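Local coordinates for putative riboflavin biosynthesis protein (PDB 3KY8) that probably acts as a reductase of the RibD C-terminal domain family, possibly on 5-amino-6-(5-phosphoribosylamino)uracil in riboflavin biosynthesis, at residues A59-V64 against P85-V90; R63-V68 against F127-I132. All coordinates share one frame; numbering follows the deposited sequence.

Contact 1 of 2, residues A59-V64 against P85-V90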
ATOM      1  N   ALA A  59     -17.678  -5.637  14.925  1.00 38.19           N
ATOM      2  CA  ALA A  59     -17.665  -7.068  14.644  1.00 37.56           C
ATOM      3  C   ALA A  59     -16.268  -7.731  14.928  1.00 39.68           C
ATOM      4  O   ALA A  59     -16.186  -8.858  15.465  1.00 39.89           O
ATOM      5  CB  ALA A  59     -18.134  -7.331  13.213  1.00 36.55           C
ATOM      6  N   LEU A  60     -15.185  -7.034  14.584  1.00 36.43           N
ATOM      7  CA  LEU A  60     -13.860  -7.480  14.945  1.00 33.57           C
ATOM      8  C   LEU A  60     -13.792  -7.711  16.469  1.00 34.36           C
ATOM      9  O   LEU A  60     -13.399  -8.812  16.934  1.00 32.72           O
ATOM     10  CB  LEU A  60     -12.828  -6.448  14.502  1.00 35.31           C
ATOM     11  CG  LEU A  60     -11.370  -6.727  14.910  1.00 35.60           C
ATOM     12  CD1 LEU A  60     -10.791  -7.808  14.027  1.00 32.58           C
ATOM     13  CD2 LEU A  60     -10.589  -5.409  14.809  1.00 40.34           C
HETATM   14  N   MSE A  61     -14.227  -6.712  17.241  1.00 32.76           N
HETATM   15  CA  MSE A  61     -14.100  -6.757  18.708  1.00 34.89           C
HETATM   16  C   MSE A  61     -14.945  -7.838  19.345  1.00 36.81           C
HETATM   17  O   MSE A  61     -14.598  -8.380  20.406  1.00 38.30           O
HETATM   18  CB  MSE A  61     -14.455  -5.419  19.342  1.00 32.15           C
HETATM   19  CG  MSE A  61     -13.425  -4.372  19.064  1.00 40.05           C
HETATM   20 SE   MSE A  61     -11.572  -4.858  19.458  0.75 28.14          SE
HETATM   21  CE  MSE A  61     -11.801  -5.264  21.354  1.00 28.23           C
ATOM     22  N   GLU A  62     -16.070  -8.143  18.709  1.00 40.02           N
ATOM     23  CA  GLU A  62     -16.919  -9.198  19.177  1.00 40.82           C
ATOM     24  C   GLU A  62     -16.274 -10.555  18.905  1.00 39.80           C
ATOM     25  O   GLU A  62     -16.484 -11.513  19.656  1.00 38.92           O
ATOM     26  CB  GLU A  62     -18.269  -9.118  18.493  1.00 44.05           C
ATOM     27  CG  GLU A  62     -18.859 -10.480  18.203  1.00 53.71           C
ATOM     28  CD  GLU A  62     -20.315 -10.537  18.467  1.00 61.84           C
ATOM     29  OE1 GLU A  62     -21.025  -9.593  18.017  1.00 72.31           O
ATOM     30  OE2 GLU A  62     -20.730 -11.535  19.117  1.00 59.03           O
ATOM     31  N   ARG A  63     -15.524 -10.642  17.814  1.00 37.73           N
ATOM     32  CA  ARG A  63     -14.889 -11.885  17.407  1.00 36.54           C
ATOM     33  C   ARG A  63     -13.607 -12.182  18.176  1.00 35.52           C
ATOM     34  O   ARG A  63     -13.335 -13.320  18.552  1.00 33.86           O
ATOM     35  CB  ARG A  63     -14.591 -11.856  15.899  1.00 35.74           C
ATOM     36  CG  ARG A  63     -13.754 -13.018  15.446  1.00 38.66           C
ATOM     37  CD  ARG A  63     -13.428 -12.956  13.982  1.00 35.89           C
ATOM     38  NE  ARG A  63     -12.488 -14.015  13.620  1.00 35.07           N
ATOM     39  CZ  ARG A  63     -11.746 -14.018  12.502  1.00 39.44           C
ATOM     40  NH1 ARG A  63     -11.803 -13.025  11.627  1.00 34.69           N
ATOM     41  NH2 ARG A  63     -10.918 -15.021  12.261  1.00 30.37           N
ATOM     42  N   VAL A  64     -12.775 -11.172  18.353  1.00 36.58           N
ATOM     43  CA  VAL A  64     -11.470 -11.406  18.971  1.00 35.22           C
ATOM     44  C   VAL A  64     -11.548 -11.611  20.487  1.00 34.67           C
ATOM     45  O   VAL A  64     -12.454 -11.135  21.159  1.00 31.68           O
ATOM     46  CB  VAL A  64     -10.441 -10.338  18.596  1.00 35.24           C
ATOM     47  CG1 VAL A  64     -10.289 -10.293  17.061  1.00 31.55           C
ATOM     48  CG2 VAL A  64     -10.779  -8.987  19.191  1.00 32.88           C
ATOM     49  N   PRO A  85     -11.050   2.358  24.341  1.00 34.03           N
ATOM     50  CA  PRO A  85     -11.967   1.880  23.314  1.00 35.27           C
ATOM     51  C   PRO A  85     -12.160   0.394  23.165  1.00 36.46           C
ATOM     52  O   PRO A  85     -12.957  -0.009  22.306  1.00 37.25           O
ATOM     53  CB  PRO A  85     -11.345   2.426  22.045  1.00 34.11           C
ATOM     54  CG  PRO A  85      -9.916   2.472  22.328  1.00 32.99           C
ATOM     55  CD  PRO A  85      -9.712   2.613  23.796  1.00 35.24           C
ATOM     56  N   TYR A  86     -11.456  -0.409  23.973  1.00 37.20           N
ATOM     57  CA  TYR A  86     -11.447  -1.884  23.824  1.00 34.43           C
ATOM     58  C   TYR A  86     -12.183  -2.616  24.909  1.00 32.77           C
ATOM     59  O   TYR A  86     -11.929  -2.389  26.092  1.00 32.12           O
ATOM     60  CB  TYR A  86     -10.039  -2.403  23.799  1.00 36.57           C
ATOM     61  CG  TYR A  86      -9.183  -1.654  22.863  1.00 32.70           C
ATOM     62  CD1 TYR A  86      -9.353  -1.765  21.482  1.00 33.92           C
ATOM     63  CD2 TYR A  86      -8.194  -0.814  23.352  1.00 40.33           C
ATOM     64  CE1 TYR A  86      -8.559  -1.050  20.627  1.00 37.62           C
ATOM     65  CE2 TYR A  86      -7.405  -0.100  22.525  1.00 39.84           C
ATOM     66  CZ  TYR A  86      -7.585  -0.209  21.163  1.00 43.64           C
ATOM     67  OH  TYR A  86      -6.752   0.529  20.375  1.00 38.76           O
ATOM     68  N   SER A  87     -13.081  -3.507  24.483  1.00 30.35           N
ATOM     69  CA  SER A  87     -13.880  -4.328  25.359  1.00 32.29           C
ATOM     70  C   SER A  87     -13.213  -5.662  25.719  1.00 33.37           C
ATOM     71  O   SER A  87     -13.771  -6.427  26.512  1.00 33.93           O
ATOM     72  CB  SER A  87     -15.220  -4.610  24.688  1.00 30.95           C
ATOM     73  OG  SER A  87     -15.004  -5.350  23.506  1.00 37.35           O
ATOM     74  N   LYS A  88     -12.029  -5.929  25.160  1.00 30.16           N
ATOM     75  CA  LYS A  88     -11.327  -7.184  25.365  1.00 32.03           C
ATOM     76  C   LYS A  88      -9.935  -6.830  25.898  1.00 30.74           C
ATOM     77  O   LYS A  88      -9.469  -5.716  25.715  1.00 32.23           O
ATOM     78  CB  LYS A  88     -11.220  -7.984  24.039  1.00 29.90           C
ATOM     79  CG  LYS A  88     -12.548  -8.429  23.381  1.00 34.31           C
ATOM     80  CD  LYS A  88     -13.389  -9.431  24.227  1.00 26.97           C
ATOM     81  CE  LYS A  88     -14.731  -9.729  23.527  1.00 26.77           C
ATOM     82  NZ  LYS A  88     -14.654 -10.475  22.205  1.00 23.46           N
ATOM     83  N   PRO A  89      -9.257  -7.776  26.549  1.00 31.37           N
ATOM     84  CA  PRO A  89      -7.939  -7.466  27.082  1.00 31.83           C
ATOM     85  C   PRO A  89      -6.934  -7.067  26.024  1.00 31.89           C
ATOM     86  O   PRO A  89      -6.943  -7.604  24.905  1.00 31.20           O
ATOM     87  CB  PRO A  89      -7.499  -8.786  27.699  1.00 35.37           C
ATOM     88  CG  PRO A  89      -8.732  -9.587  27.839  1.00 33.95           C
ATOM     89  CD  PRO A  89      -9.636  -9.168  26.803  1.00 28.64           C
ATOM     90  N   VAL A  90      -6.050  -6.147  26.387  1.00 32.64           N
ATOM     91  CA  VAL A  90      -4.935  -5.755  25.523  1.00 30.91           C
ATOM     92  C   VAL A  90      -3.664  -6.313  26.141  1.00 30.59           C
ATOM     93  O   VAL A  90      -3.286  -5.926  27.225  1.00 29.17           O
ATOM     94  CB  VAL A  90      -4.793  -4.237  25.399  1.00 30.83           C
ATOM     95  CG1 VAL A  90      -3.428  -3.865  24.746  1.00 27.04           C
ATOM     96  CG2 VAL A  90      -5.975  -3.642  24.667  1.00 31.73           C
TER

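Contact 2 of 2, residues R63-V68 against F127-I132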
ATOM      1  N   ARG A  63     -15.524 -10.642  17.814  1.00 37.73           N
ATOM      2  CA  ARG A  63     -14.889 -11.885  17.407  1.00 36.54           C
ATOM      3  C   ARG A  63     -13.607 -12.182  18.176  1.00 35.52           C
ATOM      4  O   ARG A  63     -13.335 -13.320  18.552  1.00 33.86           O
ATOM      5  CB  ARG A  63     -14.591 -11.856  15.899  1.00 35.74           C
ATOM      6  CG  ARG A  63     -13.754 -13.018  15.446  1.00 38.66           C
ATOM      7  CD  ARG A  63     -13.428 -12.956  13.982  1.00 35.89           C
ATOM      8  NE  ARG A  63     -12.488 -14.015  13.620  1.00 35.07           N
ATOM      9  CZ  ARG A  63     -11.746 -14.018  12.502  1.00 39.44           C
ATOM     10  NH1 ARG A  63     -11.803 -13.025  11.627  1.00 34.69           N
ATOM     11  NH2 ARG A  63     -10.918 -15.021  12.261  1.00 30.37           N
ATOM     12  N   VAL A  64     -12.775 -11.172  18.353  1.00 36.58           N
ATOM     13  CA  VAL A  64     -11.470 -11.406  18.971  1.00 35.22           C
ATOM     14  C   VAL A  64     -11.548 -11.611  20.487  1.00 34.67           C
ATOM     15  O   VAL A  64     -12.454 -11.135  21.159  1.00 31.68           O
ATOM     16  CB  VAL A  64     -10.441 -10.338  18.596  1.00 35.24           C
ATOM     17  CG1 VAL A  64     -10.289 -10.293  17.061  1.00 31.55           C
ATOM     18  CG2 VAL A  64     -10.779  -8.987  19.191  1.00 32.88           C
ATOM     19  N   ASP A  65     -10.588 -12.361  20.998  1.00 34.46           N
ATOM     20  CA  ASP A  65     -10.488 -12.648  22.427  1.00 31.45           C
ATOM     21  C   ASP A  65      -9.601 -11.647  23.147  1.00 31.23           C
ATOM     22  O   ASP A  65      -9.667 -11.495  24.378  1.00 26.79           O
ATOM     23  CB  ASP A  65      -9.923 -14.055  22.609  1.00 32.91           C
ATOM     24  CG  ASP A  65     -10.821 -15.105  22.041  1.00 34.42           C
ATOM     25  OD1 ASP A  65     -11.997 -15.058  22.363  1.00 35.99           O
ATOM     26  OD2 ASP A  65     -10.379 -15.972  21.280  1.00 30.36           O
ATOM     27  N   GLY A  66      -8.756 -10.953  22.383  1.00 33.04           N
ATOM     28  CA  GLY A  66      -7.841  -9.991  22.966  1.00 31.49           C
ATOM     29  C   GLY A  66      -7.081  -9.352  21.843  1.00 31.74           C
ATOM     30  O   GLY A  66      -7.253  -9.708  20.699  1.00 32.63           O
ATOM     31  N   LEU A  67      -6.236  -8.414  22.204  1.00 31.98           N
ATOM     32  CA  LEU A  67      -5.398  -7.668  21.296  1.00 33.57           C
ATOM     33  C   LEU A  67      -3.964  -7.929  21.718  1.00 33.65           C
ATOM     34  O   LEU A  67      -3.697  -8.096  22.908  1.00 34.92           O
ATOM     35  CB  LEU A  67      -5.685  -6.157  21.424  1.00 31.71           C
ATOM     36  CG  LEU A  67      -6.805  -5.465  20.617  1.00 37.45           C
ATOM     37  CD1 LEU A  67      -8.197  -5.543  21.198  1.00 31.20           C
ATOM     38  CD2 LEU A  67      -6.480  -3.980  20.425  1.00 33.94           C
ATOM     39  N   VAL A  68      -3.047  -7.993  20.752  1.00 33.66           N
ATOM     40  CA  VAL A  68      -1.600  -7.933  21.026  1.00 32.49           C
ATOM     41  C   VAL A  68      -1.115  -6.647  20.360  1.00 33.34           C
ATOM     42  O   VAL A  68      -1.285  -6.468  19.157  1.00 33.47           O
ATOM     43  CB  VAL A  68      -0.818  -9.148  20.482  1.00 32.11           C
ATOM     44  CG1 VAL A  68       0.682  -8.991  20.721  1.00 29.76           C
ATOM     45  CG2 VAL A  68      -1.267 -10.391  21.125  1.00 30.45           C
ATOM     46  N   PHE A 127      -7.398 -17.510  24.568  1.00 32.31           N
ATOM     47  CA  PHE A 127      -7.296 -16.317  23.734  1.00 30.98           C
ATOM     48  C   PHE A 127      -6.733 -16.771  22.381  1.00 28.24           C
ATOM     49  O   PHE A 127      -5.540 -16.766  22.138  1.00 28.95           O
ATOM     50  CB  PHE A 127      -6.402 -15.252  24.409  1.00 28.46           C
ATOM     51  CG  PHE A 127      -6.899 -14.807  25.759  1.00 29.88           C
ATOM     52  CD1 PHE A 127      -7.936 -13.874  25.869  1.00 35.51           C
ATOM     53  CD2 PHE A 127      -6.360 -15.336  26.924  1.00 28.95           C
ATOM     54  CE1 PHE A 127      -8.405 -13.474  27.119  1.00 33.00           C
ATOM     55  CE2 PHE A 127      -6.799 -14.921  28.162  1.00 34.62           C
ATOM     56  CZ  PHE A 127      -7.831 -13.991  28.261  1.00 31.44           C
ATOM     57  N   ASN A 128      -7.634 -17.211  21.531  1.00 29.61           N
ATOM     58  CA  ASN A 128      -7.324 -17.922  20.306  1.00 31.83           C
ATOM     59  C   ASN A 128      -7.378 -16.992  19.099  1.00 33.28           C
ATOM     60  O   ASN A 128      -6.573 -17.123  18.168  1.00 32.74           O
ATOM     61  CB  ASN A 128      -8.346 -19.067  20.105  1.00 31.71           C
ATOM     62  CG  ASN A 128      -8.317 -20.107  21.226  1.00 33.11           C
ATOM     63  OD1 ASN A 128      -9.364 -20.584  21.685  1.00 40.40           O
ATOM     64  ND2 ASN A 128      -7.137 -20.449  21.676  1.00 36.00           N
ATOM     65  N   GLU A 129      -8.325 -16.063  19.123  1.00 32.35           N
ATOM     66  CA  GLU A 129      -8.471 -15.055  18.070  1.00 34.72           C
ATOM     67  C   GLU A 129      -7.950 -13.717  18.585  1.00 31.05           C
ATOM     68  O   GLU A 129      -8.495 -13.128  19.508  1.00 31.70           O
ATOM     69  CB  GLU A 129      -9.938 -14.997  17.607  1.00 35.06           C
ATOM     70  CG  GLU A 129     -10.295 -16.220  16.726  1.00 38.21           C
ATOM     71  CD  GLU A 129     -11.785 -16.389  16.498  1.00 45.55           C
ATOM     72  OE1 GLU A 129     -12.509 -16.488  17.516  1.00 64.89           O
ATOM     73  OE2 GLU A 129     -12.241 -16.461  15.314  1.00 51.46           O
ATOM     74  N   LEU A 130      -6.826 -13.285  18.028  1.00 31.87           N
ATOM     75  CA  LEU A 130      -6.104 -12.123  18.515  1.00 30.68           C
ATOM     76  C   LEU A 130      -6.054 -11.038  17.467  1.00 30.15           C
ATOM     77  O   LEU A 130      -5.774 -11.298  16.308  1.00 31.70           O
ATOM     78  CB  LEU A 130      -4.702 -12.527  18.944  1.00 29.41           C
ATOM     79  CG  LEU A 130      -4.659 -13.525  20.122  1.00 30.50           C
ATOM     80  CD1 LEU A 130      -3.227 -14.117  20.331  1.00 26.74           C
ATOM     81  CD2 LEU A 130      -5.285 -12.878  21.356  1.00 26.26           C
ATOM     82  N   TYR A 131      -6.344  -9.824  17.902  1.00 31.78           N
ATOM     83  CA  TYR A 131      -6.283  -8.620  17.069  1.00 31.60           C
ATOM     84  C   TYR A 131      -4.887  -7.989  17.246  1.00 32.86           C
ATOM     85  O   TYR A 131      -4.580  -7.391  18.266  1.00 29.36           O
ATOM     86  CB  TYR A 131      -7.455  -7.712  17.466  1.00 33.76           C
ATOM     87  CG  TYR A 131      -7.446  -6.286  16.965  1.00 35.02           C
ATOM     88  CD1 TYR A 131      -6.747  -5.909  15.819  1.00 39.32           C
ATOM     89  CD2 TYR A 131      -8.224  -5.326  17.600  1.00 38.53           C
ATOM     90  CE1 TYR A 131      -6.753  -4.609  15.381  1.00 32.34           C
ATOM     91  CE2 TYR A 131      -8.252  -4.027  17.150  1.00 35.95           C
ATOM     92  CZ  TYR A 131      -7.522  -3.684  16.041  1.00 39.59           C
ATOM     93  OH  TYR A 131      -7.549  -2.396  15.624  1.00 34.54           O
ATOM     94  N   ILE A 132      -4.030  -8.198  16.247  1.00 33.28           N
ATOM     95  CA  ILE A 132      -2.653  -7.744  16.298  1.00 34.54           C
ATOM     96  C   ILE A 132      -2.596  -6.299  15.785  1.00 36.42           C
ATOM     97  O   ILE A 132      -2.996  -6.026  14.632  1.00 37.70           O
ATOM     98  CB  ILE A 132      -1.717  -8.640  15.451  1.00 31.42           C
ATOM     99  CG1 ILE A 132      -1.962 -10.132  15.715  1.00 31.14           C
ATOM    100  CG2 ILE A 132      -0.280  -8.284  15.724  1.00 32.06           C
ATOM    101  CD1 ILE A 132      -1.977 -10.573  17.187  1.00 22.18           C
TER
HETATM  102  O   HOH W   1     -10.625 -17.822  13.649  1.00 38.85           O
HETATM  103  O   HOH W   2     -11.967 -17.982  20.502  1.00 48.80           O

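Contact 1 of 2, residues A59-V64 against P85-V90
Lys-88 brings its ammonium group to the C-terminal end of helix 57-63, where backbone carbonyls receive it. Lys-88 NZ donates to Met-61 O at 2.8 Å, in the carbonyl plane, and to Val-64 O nearly along the C=O axis; the 2.5 Å between Lys-88 NZ and Val-64 O is short and its exact value doubtful. A third, weak bond runs from Lys-88 NZ to Glu-62 O. This is a lysine set at the negative end of a helix dipole, an environment likely to favour its charged form.

The apolar part belongs to Met-61, present as selenomethionine. Its chain, bent at chi2 and chi3, slides past that of Lys-88 in the opposite direction, so that Met-61 CE rests 3.8 Å from Lys-88 CG. Met-61 CE also lies 3.9 Å from Ser-87 OG and reaches the edge of the Tyr-86 ring, near the ring plane.

The loop leads into strand 90-93; Met-61 and Tyr-86 both pack on Leu-67 of strand 66-70, while Leu-60 and Val-64 touch Tyr-131 of strand 129-133.

Contact 2 of 2, residues R63-V68 against F127-I132
Arg-63 turns its CG away from the backbone N (chi1 171°) and stretches straight to NE, while Glu-129, extended beyond CG, crosses it at about a right angle. The two lie at the N-terminal end of a parallel strand pair, 66-68 beside 129-132, in the central mixed sheet of the dihydrofolate reductase-like fold expected of RibD C-terminal domains. Arg-63 NE donates to Glu-129 OE2 at 3.0 Å, a nearly straight salt bridge (173°) that lies in the guanidinium plane but meets the carboxylate from above its own. A water joins NH2 to the same OE2, and NH1 pairs with Glu-149. A leucine in place of Arg-63 would probably leave Glu-129 and Glu-149 without their shared cation and free the Glu-129 carboxylate to turn.

Asp-65 ties the strand starts together. Asp-65 N gives a 2.7 Å bond to Glu-129 O, and Asp-65 OD2 accepts from Asn-128 N and Glu-129 N, both at 3.0 Å, from opposite faces of the carboxylate plane. These bonds and a donating water probably ease the nearness of the Glu-129 carboxylate.

Farther along, Tyr-131 N bonds to Gly-66 O at 2.9 Å and Val-68 N to Tyr-131 O. Side chains alternate between faces: Leu-67 and Tyr-131 lie side by side toward helix 57-63, with Leu-67 CG 3.3 Å from Tyr-131 CD2, and Val-64 CG1 meets Tyr-131 CB. On the other face Val-68 and Ile-132 point together toward helix 135-143. Back where the pairing begins, the Phe-127 ring turns its edge to the backbone of Asp-65, with Phe-127 CD1 3.3 Å from Asp-65 O, near the ring plane.

In the fold
Both contacts start from the same place in the chain, the end of helix 57-63 and the turn into strand 66-70, and they share Arg-63 and Val-64. Contact 1 closes the shorter loop, with strand 66-70 and helix 71-77 between its segments. Contact 2 closes a longer one that also takes in strands 90-93 and 108-111 and helix 115-124, so the two loops overlap and the return segment 85-90 of contact 1 falls within the span of contact 2. Strand 66-70 has strands 90-93 and 129-133 as its two sheet neighbours. The contacts meet there: Pro-89 O and Leu-67 N, 2.9 Å apart, probably form a hydrogen bond.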